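Local structure of glutamate--tRNA ligase (Methanothermobacter thermautotrophicus, 3AII) at residues S498-A502 / G514-A518; R443-P449 / I491-E497; V166-D170 / H261-G265; R171-Y175 / V280-L285. The protein is a non-discriminating glutamyl-tRNA synthetase that activates glutamate with ATP to Glu-AMP and transfers it to the acceptor end of tRNA. One frame throughout, in Å; residues are numbered along the deposited sequence.

The four contacts fall into two pairs at opposite sides of the chain's centre. Interactions 1 and 2 belong to the anticodon-binding region, with centres about 10 Å apart; they touch where Ala499 CB packs on Val494 CG1 at 3.6 Å. Interactions 3 and 4 sit in the catalytic domain, centres about 13 Å apart, and are tied by a probable hydrogen bond of 2.8 Å from Gln168 NE2 to Asp281 OD2. Strand 164-167 of interaction 3, followed in the chain by helix 172-184 of interaction 4, shares a parallel sheet with strand 98-101, which leads into the predicted 'HIGH' region at 103-113. The pairs are far apart, the closest atoms, between interactions 1 and 3, about 40 Å from each other.

Interaction 1 (S498-A502 / G514-A518); sequences SALEA and GVIEA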
loop_
_atom_site.group_PDB
_atom_site.type_symbol
_atom_site.label_atom_id
_atom_site.label_comp_id
_atom_site.label_asym_id
_atom_site.label_seq_id
_atom_site.Cartn_x
_atom_site.Cartn_y
_atom_site.Cartn_z
ATOM N N SER A 498 -24.263 23.594 21.760
ATOM C CA SER A 498 -22.857 23.265 21.983
ATOM C C SER A 498 -22.185 22.539 20.817
ATOM O O SER A 498 -21.048 22.097 20.939
ATOM C CB SER A 498 -22.735 22.425 23.246
ATOM O OG SER A 498 -23.533 21.256 23.133
ATOM N N ALA A 499 -22.887 22.456 19.693
ATOM C CA ALA A 499 -22.418 21.766 18.503
ATOM C C ALA A 499 -21.137 22.390 17.958
ATOM O O ALA A 499 -20.971 23.619 17.999
ATOM C CB ALA A 499 -23.506 21.805 17.442
ATOM N N LEU A 500 -20.249 21.544 17.452
ATOM C CA LEU A 500 -18.982 21.976 16.878
ATOM C C LEU A 500 -18.943 21.707 15.385
ATOM O O LEU A 500 -19.436 20.687 14.915
ATOM C CB LEU A 500 -17.840 21.196 17.526
ATOM C CG LEU A 500 -17.701 21.341 19.038
ATOM C CD1 LEU A 500 -16.618 20.377 19.548
ATOM C CD2 LEU A 500 -17.347 22.766 19.369
ATOM N N GLU A 501 -18.320 22.602 14.630
ATOM C CA GLU A 501 -18.168 22.366 13.203
ATOM C C GLU A 501 -17.179 21.226 12.975
ATOM O O GLU A 501 -16.144 21.140 13.643
ATOM C CB GLU A 501 -17.681 23.631 12.493
ATOM C CG GLU A 501 -18.640 24.795 12.593
ATOM C CD GLU A 501 -19.960 24.515 11.902
ATOM O OE1 GLU A 501 -21.019 24.772 12.512
ATOM O OE2 GLU A 501 -19.935 24.031 10.751
ATOM N N ALA A 502 -17.509 20.346 12.038
ATOM C CA ALA A 502 -16.592 19.288 11.642
ATOM C C ALA A 502 -16.788 18.932 10.185
ATOM O O ALA A 502 -17.823 19.227 9.592
ATOM C CB ALA A 502 -16.795 18.045 12.509
ATOM N N GLY A 514 -20.577 18.983 8.516
ATOM C CA GLY A 514 -21.645 18.812 9.491
ATOM C C GLY A 514 -21.268 19.364 10.844
ATOM O O GLY A 514 -20.401 20.230 10.952
ATOM N N VAL A 515 -21.941 18.863 11.878
ATOM C CA VAL A 515 -21.638 19.246 13.242
ATOM C C VAL A 515 -21.436 17.996 14.085
ATOM O O VAL A 515 -21.974 16.935 13.781
ATOM C CB VAL A 515 -22.720 20.149 13.870
ATOM C CG1 VAL A 515 -22.742 21.513 13.166
ATOM C CG2 VAL A 515 -24.096 19.476 13.808
ATOM N N ILE A 516 -20.653 18.139 15.145
ATOM C CA ILE A 516 -20.345 17.016 16.020
ATOM C C ILE A 516 -20.577 17.451 17.467
ATOM O O ILE A 516 -20.523 18.633 17.793
ATOM C CB ILE A 516 -18.883 16.514 15.765
ATOM C CG1 ILE A 516 -18.617 15.165 16.451
ATOM C CG2 ILE A 516 -17.850 17.593 16.162
ATOM C CD1 ILE A 516 -17.345 14.453 15.954
ATOM N N GLU A 517 -20.868 16.496 18.336
ATOM C CA GLU A 517 -21.137 16.833 19.723
ATOM C C GLU A 517 -19.906 17.406 20.448
ATOM O O GLU A 517 -18.767 17.143 20.067
ATOM C CB GLU A 517 -21.703 15.621 20.456
ATOM C CG GLU A 517 -20.679 14.550 20.742
ATOM C CD GLU A 517 -21.320 13.344 21.394
ATOM O OE1 GLU A 517 -21.311 13.259 22.640
ATOM O OE2 GLU A 517 -21.844 12.495 20.650
ATOM N N ALA A 518 -20.178 18.206 21.484
ATOM C CA ALA A 518 -19.155 18.947 22.221
ATOM C C ALA A 518 -17.962 18.125 22.682
ATOM O O ALA A 518 -16.823 18.595 22.631
ATOM C CB ALA A 518 -19.791 19.660 23.425
HETATM O O HOH W 1 -23.388 19.415 21.167
HETATM O O HOH W 2 -20.201 22.094 9.119
#
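Leu500 and Ile516 face each other as an antiparallel hydrogen-bonded pair. Leu500 N gives to Ile516 O at 2.9 Å and Ile516 N returns to Leu500 O at 2.8 Å, each donor lying in the plane of the carbonyl it meets. Leu500 is the side chain to follow. Its CB lies close to Ile516 O and, slightly farther off, 3.9 Å from Ile516 CG2. CG, turned beside the backbone N (chi1 -60°), still borders Ile516 O, and the chain then runs on toward the end of the other segment, where CD1 arrives beside two backbone oxygens, Ala518 O at 3.6 Å and Glu517 O at 3.9 Å. Met546 of strand 546-552 packs against the same leucine and against Ile516.

The two segments are the facing parts of the hairpin formed by strands 500-505 and 511-516, in one of the two beta-barrels that bind the anticodon in the related glutaminyl-tRNA synthetases. Two residues on, Ala502 shares a face of the sheet with Leu500 and Ile516, its CB 3.8 Å from Ile516 CG2. Its own backbone pairs with Gly514: Ala502 N reaches Gly514 O at 3.1 Å from 41° above the carbonyl plane. A water hydrogen-bonded to Glu501 OE2 also donates to Gly514 O, giving that oxygen a second donor. Ala499 CB meets Val515 CB at 4.0 Å, and Tyr447 of the adjoining barrel lies against both. Beyond them the Glu517 carboxylate is held by Arg438 and by the backbone N of Phe405.

Interaction 2 (R443-P449 / I491-E497); sequences RGEVYLP and IHWVPAE
In the second beta-barrel of the anticodon-binding region, strand 445-449 runs antiparallel to strand 489-495, with Tyr447 and Val494 as the hydrogen-bonded pair. Tyr447 N donates to Val494 O at 2.8 Å and Val494 N to Tyr447 O at 3.1 Å; Ala496 N closes on Glu445 O at 3.0 Å. On the face that packs against strand 456-460, Val446 CG1 touches Trp493 CE3 at 3.8 Å and Leu448 CD2 meets Trp493 CB at 3.7 Å, while Trp493 NE1 bonds to Ile461 O.

At the far end His492, its CG lodged between backbone N and carbonyl carbon (chi1 57°), turns one ring face to Pro449, whose CG lies 3.8 Å from the ring centroid in a CH-pi contact. Replacing His492 by alanine is likely to take that aromatic face from Pro449 and the ND1 acceptor from Arg533. At the other end of the pairing, waters join Glu497 OE1 to Arg443 N and Glu445 O, and OE2 to Glu445 N.

At the next ladder position Pro449 has no N-H to offer. Its CD sits 3.2 Å from His492 O, buried without a hydrogen-bond partner, so ring packing, not a backbone bond, holds this end.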
loop_
_atom_site.group_PDB
_atom_site.type_symbol
_atom_site.label_atom_id
_atom_site.label_comp_id
_atom_site.label_asym_id
_atom_site.label_seq_id
_atom_site.Cartn_x
_atom_site.Cartn_y
_atom_site.Cartn_z
ATOM N N ARG A 443 -32.206 20.825 25.092
ATOM C CA ARG A 443 -32.861 21.985 25.718
ATOM C C ARG A 443 -33.965 22.560 24.851
ATOM O O ARG A 443 -34.986 23.035 25.364
ATOM C CB ARG A 443 -31.851 23.100 26.019
ATOM C CG ARG A 443 -30.959 22.852 27.216
ATOM C CD ARG A 443 -29.999 24.016 27.425
ATOM N NE ARG A 443 -30.695 25.255 27.767
ATOM C CZ ARG A 443 -30.092 26.428 27.939
ATOM N NH1 ARG A 443 -28.775 26.526 27.799
ATOM N NH2 ARG A 443 -30.804 27.504 28.252
ATOM N N GLY A 444 -33.748 22.560 23.539
ATOM C CA GLY A 444 -34.761 23.036 22.611
ATOM C C GLY A 444 -34.478 22.684 21.163
ATOM O O GLY A 444 -35.277 22.014 20.518
ATOM N N GLU A 445 -33.335 23.129 20.649
ATOM C CA GLU A 445 -32.997 22.892 19.247
ATOM C C GLU A 445 -31.954 21.789 19.107
ATOM O O GLU A 445 -31.087 21.628 19.968
ATOM C CB GLU A 445 -32.457 24.167 18.594
ATOM C CG GLU A 445 -33.527 25.223 18.312
ATOM C CD GLU A 445 -32.934 26.486 17.726
ATOM O OE1 GLU A 445 -31.916 26.968 18.267
ATOM O OE2 GLU A 445 -33.485 26.995 16.728
ATOM N N VAL A 446 -32.046 21.040 18.018
ATOM C CA VAL A 446 -31.045 20.018 17.710
ATOM C C VAL A 446 -30.650 20.088 16.252
ATOM O O VAL A 446 -31.378 20.640 15.418
ATOM C CB VAL A 446 -31.562 18.587 17.983
ATOM C CG1 VAL A 446 -31.946 18.417 19.427
ATOM C CG2 VAL A 446 -32.762 18.238 17.058
ATOM N N TYR A 447 -29.488 19.526 15.942
ATOM C CA TYR A 447 -29.129 19.265 14.559
ATOM C C TYR A 447 -29.374 17.796 14.249
ATOM O O TYR A 447 -28.927 16.916 14.995
ATOM C CB TYR A 447 -27.653 19.590 14.323
ATOM C CG TYR A 447 -27.322 21.067 14.355
ATOM C CD1 TYR A 447 -26.719 21.633 15.469
ATOM C CD2 TYR A 447 -27.567 21.879 13.249
ATOM C CE1 TYR A 447 -26.392 22.980 15.500
ATOM C CE2 TYR A 447 -27.245 23.230 13.270
ATOM C CZ TYR A 447 -26.649 23.769 14.395
ATOM O OH TYR A 447 -26.312 25.106 14.426
ATOM N N LEU A 448 -30.101 17.520 13.168
ATOM C CA LEU A 448 -30.261 16.148 12.689
ATOM C C LEU A 448 -29.571 15.981 11.347
ATOM O O LEU A 448 -29.534 16.916 10.546
ATOM C CB LEU A 448 -31.735 15.785 12.502
ATOM C CG LEU A 448 -32.663 15.857 13.702
ATOM C CD1 LEU A 448 -34.059 15.340 13.318
ATOM C CD2 LEU A 448 -32.102 15.047 14.836
ATOM N N PRO A 449 -29.034 14.786 11.088
ATOM C CA PRO A 449 -28.430 14.537 9.773
ATOM C C PRO A 449 -29.485 14.670 8.694
ATOM O O PRO A 449 -30.531 14.032 8.783
ATOM C CB PRO A 449 -27.933 13.089 9.870
ATOM C CG PRO A 449 -28.698 12.482 11.012
ATOM C CD PRO A 449 -29.005 13.601 11.964
ATOM N N ILE A 491 -32.277 7.835 15.330
ATOM C CA ILE A 491 -31.491 8.826 14.616
ATOM C C ILE A 491 -30.498 9.470 15.575
ATOM O O ILE A 491 -30.823 9.751 16.736
ATOM C CB ILE A 491 -32.380 9.899 13.904
ATOM C CG1 ILE A 491 -31.550 10.691 12.880
ATOM C CG2 ILE A 491 -33.030 10.831 14.906
ATOM C CD1 ILE A 491 -32.395 11.543 11.930
ATOM N N HIS A 492 -29.277 9.694 15.097
ATOM C CA HIS A 492 -28.312 10.421 15.918
ATOM C C HIS A 492 -28.601 11.908 15.791
ATOM O O HIS A 492 -29.366 12.330 14.912
ATOM C CB HIS A 492 -26.853 10.058 15.579
ATOM C CG HIS A 492 -26.473 10.277 14.146
ATOM N ND1 HIS A 492 -26.974 9.514 13.116
ATOM C CD2 HIS A 492 -25.591 11.140 13.580
ATOM C CE1 HIS A 492 -26.441 9.913 11.972
ATOM N NE2 HIS A 492 -25.599 10.899 12.228
ATOM N N TRP A 493 -28.019 12.695 16.684
ATOM C CA TRP A 493 -28.429 14.088 16.856
ATOM C C TRP A 493 -27.387 14.846 17.670
ATOM O O TRP A 493 -26.593 14.245 18.401
ATOM C CB TRP A 493 -29.811 14.157 17.537
ATOM C CG TRP A 493 -29.790 13.547 18.912
ATOM C CD1 TRP A 493 -29.803 12.211 19.226
ATOM C CD2 TRP A 493 -29.690 14.251 20.148
ATOM N NE1 TRP A 493 -29.750 12.053 20.603
ATOM C CE2 TRP A 493 -29.672 13.290 21.183
ATOM C CE3 TRP A 493 -29.632 15.606 20.488
ATOM C CZ2 TRP A 493 -29.578 13.650 22.536
ATOM C CZ3 TRP A 493 -29.551 15.957 21.828
ATOM C CH2 TRP A 493 -29.530 14.980 22.834
ATOM N N VAL A 494 -27.375 16.165 17.520
ATOM C CA VAL A 494 -26.449 17.024 18.250
ATOM C C VAL A 494 -27.196 18.217 18.859
ATOM O O VAL A 494 -27.912 18.925 18.151
ATOM C CB VAL A 494 -25.345 17.556 17.315
ATOM C CG1 VAL A 494 -24.354 18.403 18.107
ATOM C CG2 VAL A 494 -24.617 16.390 16.605
ATOM N N PRO A 495 -27.042 18.444 20.175
ATOM C CA PRO A 495 -27.646 19.624 20.808
ATOM C C PRO A 495 -27.169 20.891 20.106
ATOM O O PRO A 495 -25.972 21.042 19.865
ATOM C CB PRO A 495 -27.093 19.585 22.239
ATOM C CG PRO A 495 -26.703 18.165 22.484
ATOM C CD PRO A 495 -26.330 17.579 21.137
ATOM N N ALA A 496 -28.078 21.803 19.786
ATOM C CA ALA A 496 -27.690 22.953 18.972
ATOM C C ALA A 496 -26.720 23.892 19.690
ATOM O O ALA A 496 -25.819 24.466 19.064
ATOM C CB ALA A 496 -28.916 23.712 18.512
ATOM N N GLU A 497 -26.901 24.047 20.997
ATOM C CA GLU A 497 -26.181 25.073 21.747
ATOM C C GLU A 497 -24.674 24.855 21.761
ATOM O O GLU A 497 -23.894 25.812 21.772
ATOM C CB GLU A 497 -26.703 25.159 23.185
ATOM C CG GLU A 497 -28.083 25.794 23.309
ATOM C CD GLU A 497 -29.238 24.816 23.112
ATOM O OE1 GLU A 497 -29.007 23.624 22.809
ATOM O OE2 GLU A 497 -30.395 25.253 23.272
HETATM O O HOH W 3 -30.995 21.840 22.670
HETATM O O HOH W 4 -32.416 25.451 21.853
HETATM O O HOH W 5 -26.032 26.024 16.756
#

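Interaction 3 (V166-D170 / H261-G265); sequences VIQSD and HPRTG
Ser169 and Asp170, just past strand 164-167 at the edge of the parallel sheet of the Rossmann-fold catalytic domain, receive a loop that connects strands 252-256 and 270-272 of a neighbouring antiparallel sheet. His261 comes first on that loop. Its CE1 lies 3.9 Å from Ser169 CB, and the two polar atoms of the ring are engaged: NE2 bonds to Asp137 O, and ND1 accepts Arg263 N at 3.0 Å in the ring plane, consistent with a proton on NE2. The imidazole thus fixes the backbone from which Arg263 departs.

Arg263 supplies most of this loop's share of the contact. A kink at chi3 (99°) brings its guanidinium up to Asp170, which it grips end-on: NH1 to Asp170 OD2 at 2.8 Å and NH2 to the same atom at 3.1 Å, with only a weak further bond from NH2 to OD1. OD2 lies in the guanidinium plane, but the two flat groups are turned 76° apart, and NH1 meets the oxygen from 65° above the carboxylate plane, so they do not pair as a coplanar bridge. NH1 also gives to Ser169 OG at 2.9 Å; that hydroxyl has its stronger partner in Asp137 OD2, so it can pass its own proton on while accepting from the arginine. Over one guanidinium face sits Ile167, its CG2 3.9 Å from NH1, and Tyr148 of helix 147-158 touches both side chains.

Thr264 follows, packed on Tyr271. It presents a methyl rather than its hydroxyl to the first segment, and CG2 rests 3.7 Å from Ser169 O.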
loop_
_atom_site.group_PDB
_atom_site.type_symbol
_atom_site.label_atom_id
_atom_site.label_comp_id
_atom_site.label_asym_id
_atom_site.label_seq_id
_atom_site.Cartn_x
_atom_site.Cartn_y
_atom_site.Cartn_z
ATOM N N VAL A 166 20.325 -2.721 1.385
ATOM C CA VAL A 166 21.255 -2.689 0.267
ATOM C C VAL A 166 20.599 -1.849 -0.818
ATOM O O VAL A 166 19.396 -1.961 -1.036
ATOM C CB VAL A 166 21.512 -4.113 -0.259
ATOM C CG1 VAL A 166 22.322 -4.086 -1.553
ATOM C CG2 VAL A 166 22.234 -4.948 0.792
ATOM N N ILE A 167 21.365 -0.972 -1.461
ATOM C CA ILE A 167 20.797 -0.148 -2.536
ATOM C C ILE A 167 21.524 -0.480 -3.843
ATOM O O ILE A 167 22.746 -0.424 -3.918
ATOM C CB ILE A 167 20.907 1.352 -2.216
ATOM C CG1 ILE A 167 20.121 1.696 -0.942
ATOM C CG2 ILE A 167 20.351 2.203 -3.370
ATOM C CD1 ILE A 167 20.398 3.110 -0.441
ATOM N N GLN A 168 20.784 -0.865 -4.876
ATOM C CA GLN A 168 21.441 -1.385 -6.069
ATOM C C GLN A 168 22.316 -0.371 -6.800
ATOM O O GLN A 168 23.318 -0.755 -7.402
ATOM C CB GLN A 168 20.432 -2.035 -7.024
ATOM C CG GLN A 168 19.867 -3.339 -6.478
ATOM C CD GLN A 168 19.108 -4.133 -7.525
ATOM O OE1 GLN A 168 18.333 -3.573 -8.292
ATOM N NE2 GLN A 168 19.338 -5.444 -7.566
ATOM N N SER A 169 21.963 0.910 -6.730
ATOM C CA SER A 169 22.774 1.897 -7.436
ATOM C C SER A 169 24.134 2.098 -6.770
ATOM O O SER A 169 25.024 2.710 -7.354
ATOM C CB SER A 169 22.031 3.231 -7.589
ATOM O OG SER A 169 21.702 3.774 -6.330
ATOM N N ASP A 170 24.312 1.552 -5.567
ATOM C CA ASP A 170 25.626 1.559 -4.923
ATOM C C ASP A 170 26.487 0.404 -5.413
ATOM O O ASP A 170 27.667 0.300 -5.053
ATOM C CB ASP A 170 25.485 1.387 -3.407
ATOM C CG ASP A 170 25.084 2.662 -2.696
ATOM O OD1 ASP A 170 24.457 2.545 -1.622
ATOM O OD2 ASP A 170 25.405 3.762 -3.189
ATOM N N HIS A 261 20.711 9.895 -12.967
ATOM C CA HIS A 261 20.133 9.137 -11.867
ATOM C C HIS A 261 20.087 10.063 -10.660
ATOM O O HIS A 261 21.036 10.804 -10.422
ATOM C CB HIS A 261 21.024 7.930 -11.561
ATOM C CG HIS A 261 20.383 6.903 -10.676
ATOM N ND1 HIS A 261 20.235 7.077 -9.318
ATOM C CD2 HIS A 261 19.883 5.675 -10.955
ATOM C CE1 HIS A 261 19.649 6.012 -8.801
ATOM N NE2 HIS A 261 19.433 5.140 -9.771
ATOM N N PRO A 262 18.999 10.015 -9.888
ATOM C CA PRO A 262 18.874 10.956 -8.768
ATOM C C PRO A 262 19.884 10.731 -7.647
ATOM O O PRO A 262 20.210 11.681 -6.934
ATOM C CB PRO A 262 17.439 10.731 -8.279
ATOM C CG PRO A 262 16.722 10.214 -9.471
ATOM C CD PRO A 262 17.723 9.342 -10.173
ATOM N N ARG A 263 20.372 9.505 -7.489
ATOM C CA ARG A 263 21.450 9.233 -6.533
ATOM C C ARG A 263 22.847 9.421 -7.101
ATOM O O ARG A 263 23.676 10.124 -6.524
ATOM C CB ARG A 263 21.346 7.809 -5.971
ATOM C CG ARG A 263 20.461 7.682 -4.762
ATOM C CD ARG A 263 20.497 6.278 -4.168
ATOM N NE ARG A 263 21.384 6.166 -3.009
ATOM C CZ ARG A 263 22.564 5.551 -3.006
ATOM N NH1 ARG A 263 23.040 4.967 -4.102
ATOM N NH2 ARG A 263 23.269 5.507 -1.880
ATOM N N THR A 264 23.119 8.766 -8.221
ATOM C CA THR A 264 24.469 8.695 -8.758
ATOM C C THR A 264 24.726 9.698 -9.883
ATOM O O THR A 264 25.803 9.714 -10.468
ATOM C CB THR A 264 24.780 7.279 -9.269
ATOM O OG1 THR A 264 23.844 6.932 -10.296
ATOM C CG2 THR A 264 24.664 6.269 -8.134
ATOM N N GLY A 265 23.733 10.528 -10.187
ATOM C CA GLY A 265 23.916 11.572 -11.184
ATOM C C GLY A 265 24.190 11.039 -12.576
ATOM O O GLY A 265 23.428 10.223 -13.089
#

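Interaction 4 (R171-Y175 / V280-L285); sequences RMETY and VDDHLL
Asp281 takes Arg171 on one carboxylate oxygen and Tyr175 on the other, and this is where the start of helix 172-184 is joined to the end of helix 274-284 in the catalytic domain. Arg171, at the N-cap position, bends its chain at chi3 (60°) and grips side-on: NE reaches Asp281 OD1 at 2.8 Å and NH2 reaches the same oxygen at 2.9 Å. Both come from one face of the carboxylate, whose plane stands 74° from the guanidinium. Tyr175 crosses the aspartate at about a right angle, and its OH donates to Asp281 OD2 at 2.6 Å, on the syn side and close to the carboxylate plane. Gln168 NE2 bonds to that oxygen too.

Away from the buried Asp281 and Tyr175 the contact thins to apolar packing. The partly exposed Thr174 and Leu284 still meet closely, tip to tip, CG2 to CD1 at 3.6 Å. Looser are Val280 CG1, 4.3 Å from Tyr175 CD1 at the ring's edge, and the partly exposed Leu285, whose CD2 stays 4.4 Å from Arg171 NH1.

A leucine in place of Asp281 would probably strand the Arg171 charge without its counter-ion and leave the Tyr175 hydroxyl with no acceptor here. With four donors converging on its two oxygens, the buried aspartate is likely to be held as a carboxylate, with little freedom to turn.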
loop_
_atom_site.group_PDB
_atom_site.type_symbol
_atom_site.label_atom_id
_atom_site.label_comp_id
_atom_site.label_asym_id
_atom_site.label_seq_id
_atom_site.Cartn_x
_atom_site.Cartn_y
_atom_site.Cartn_z
ATOM N N ARG A 171 25.891 -0.481 -6.209
ATOM C CA ARG A 171 26.531 -1.737 -6.583
ATOM C C ARG A 171 26.931 -1.831 -8.050
ATOM O O ARG A 171 27.215 -2.920 -8.546
ATOM C CB ARG A 171 25.606 -2.921 -6.212
ATOM C CG ARG A 171 25.361 -3.020 -4.695
ATOM C CD ARG A 171 24.323 -4.083 -4.309
ATOM N NE ARG A 171 24.687 -5.444 -4.715
ATOM C CZ ARG A 171 25.506 -6.239 -4.024
ATOM N NH1 ARG A 171 26.083 -5.808 -2.904
ATOM N NH2 ARG A 171 25.773 -7.463 -4.466
ATOM N N MET A 172 26.977 -0.699 -8.753
ATOM C CA MET A 172 27.259 -0.768 -10.195
ATOM C C MET A 172 28.541 -1.538 -10.536
ATOM O O MET A 172 28.548 -2.356 -11.459
ATOM C CB MET A 172 27.265 0.632 -10.825
ATOM C CG MET A 172 26.007 1.434 -10.547
ATOM S SD MET A 172 24.567 0.688 -11.339
ATOM C CE MET A 172 25.092 0.835 -13.038
ATOM N N GLU A 173 29.635 -1.295 -9.807
ATOM C CA GLU A 173 30.892 -1.970 -10.114
ATOM C C GLU A 173 30.797 -3.470 -9.883
ATOM O O GLU A 173 31.516 -4.253 -10.500
ATOM C CB GLU A 173 32.059 -1.360 -9.330
ATOM C CG GLU A 173 32.271 0.106 -9.658
ATOM C CD GLU A 173 32.788 0.312 -11.076
ATOM O OE1 GLU A 173 33.346 -0.651 -11.658
ATOM O OE2 GLU A 173 32.639 1.440 -11.599
ATOM N N THR A 174 29.892 -3.861 -8.989
ATOM C CA THR A 174 29.660 -5.276 -8.752
ATOM C C THR A 174 29.005 -5.898 -9.987
ATOM O O THR A 174 29.411 -6.973 -10.455
ATOM C CB THR A 174 28.778 -5.482 -7.507
ATOM O OG1 THR A 174 29.493 -5.021 -6.345
ATOM C CG2 THR A 174 28.410 -6.943 -7.330
ATOM N N TYR A 175 27.987 -5.224 -10.523
ATOM C CA TYR A 175 27.347 -5.746 -11.731
ATOM C C TYR A 175 28.329 -5.782 -12.894
ATOM O O TYR A 175 28.256 -6.673 -13.728
ATOM C CB TYR A 175 26.095 -4.941 -12.097
ATOM C CG TYR A 175 25.143 -4.794 -10.941
ATOM C CD1 TYR A 175 24.690 -5.918 -10.245
ATOM C CD2 TYR A 175 24.672 -3.552 -10.562
ATOM C CE1 TYR A 175 23.822 -5.786 -9.183
ATOM C CE2 TYR A 175 23.806 -3.409 -9.505
ATOM C CZ TYR A 175 23.391 -4.529 -8.819
ATOM O OH TYR A 175 22.536 -4.381 -7.758
ATOM N N VAL A 280 22.414 -11.759 -9.451
ATOM C CA VAL A 280 23.709 -11.468 -8.853
ATOM C C VAL A 280 23.563 -11.124 -7.357
ATOM O O VAL A 280 24.324 -11.621 -6.504
ATOM C CB VAL A 280 24.442 -10.327 -9.617
ATOM C CG1 VAL A 280 25.671 -9.861 -8.835
ATOM C CG2 VAL A 280 24.872 -10.806 -11.015
ATOM N N ASP A 281 22.586 -10.284 -7.037
ATOM C CA ASP A 281 22.408 -9.847 -5.654
ATOM C C ASP A 281 21.839 -10.948 -4.771
ATOM O O ASP A 281 22.270 -11.099 -3.628
ATOM C CB ASP A 281 21.552 -8.594 -5.593
ATOM C CG ASP A 281 22.308 -7.371 -6.081
ATOM O OD1 ASP A 281 23.545 -7.468 -6.268
ATOM O OD2 ASP A 281 21.653 -6.332 -6.285
ATOM N N ASP A 282 20.906 -11.733 -5.293
ATOM C CA ASP A 282 20.394 -12.859 -4.508
ATOM C C ASP A 282 21.550 -13.788 -4.148
ATOM O O ASP A 282 21.642 -14.276 -3.020
ATOM C CB ASP A 282 19.301 -13.627 -5.265
ATOM C CG ASP A 282 17.940 -12.957 -5.186
ATOM O OD1 ASP A 282 17.755 -12.035 -4.361
ATOM O OD2 ASP A 282 17.038 -13.360 -5.950
ATOM N N HIS A 283 22.446 -14.038 -5.096
ATOM C CA HIS A 283 23.555 -14.939 -4.806
ATOM C C HIS A 283 24.526 -14.323 -3.825
ATOM O O HIS A 283 24.895 -14.945 -2.835
ATOM C CB HIS A 283 24.325 -15.329 -6.065
ATOM C CG HIS A 283 25.583 -16.082 -5.772
ATOM N ND1 HIS A 283 25.584 -17.407 -5.395
ATOM C CD2 HIS A 283 26.878 -15.687 -5.767
ATOM C CE1 HIS A 283 26.828 -17.800 -5.180
ATOM N NE2 HIS A 283 27.633 -16.779 -5.411
ATOM N N LEU A 284 24.956 -13.094 -4.095
ATOM C CA LEU A 284 26.018 -12.518 -3.264
ATOM C C LEU A 284 25.568 -12.212 -1.844
ATOM O O LEU A 284 26.388 -12.267 -0.911
ATOM C CB LEU A 284 26.633 -11.266 -3.906
ATOM C CG LEU A 284 27.414 -11.487 -5.201
ATOM C CD1 LEU A 284 27.779 -10.126 -5.815
ATOM C CD2 LEU A 284 28.663 -12.325 -4.947
ATOM N N LEU A 285 24.286 -11.898 -1.676
ATOM C CA LEU A 285 23.748 -11.575 -0.357
ATOM C C LEU A 285 23.325 -12.824 0.385
ATOM O O LEU A 285 22.887 -12.740 1.526
ATOM C CB LEU A 285 22.549 -10.631 -0.486
ATOM C CG LEU A 285 22.948 -9.289 -1.103
ATOM C CD1 LEU A 285 21.702 -8.472 -1.418
ATOM C CD2 LEU A 285 23.871 -8.522 -0.167
#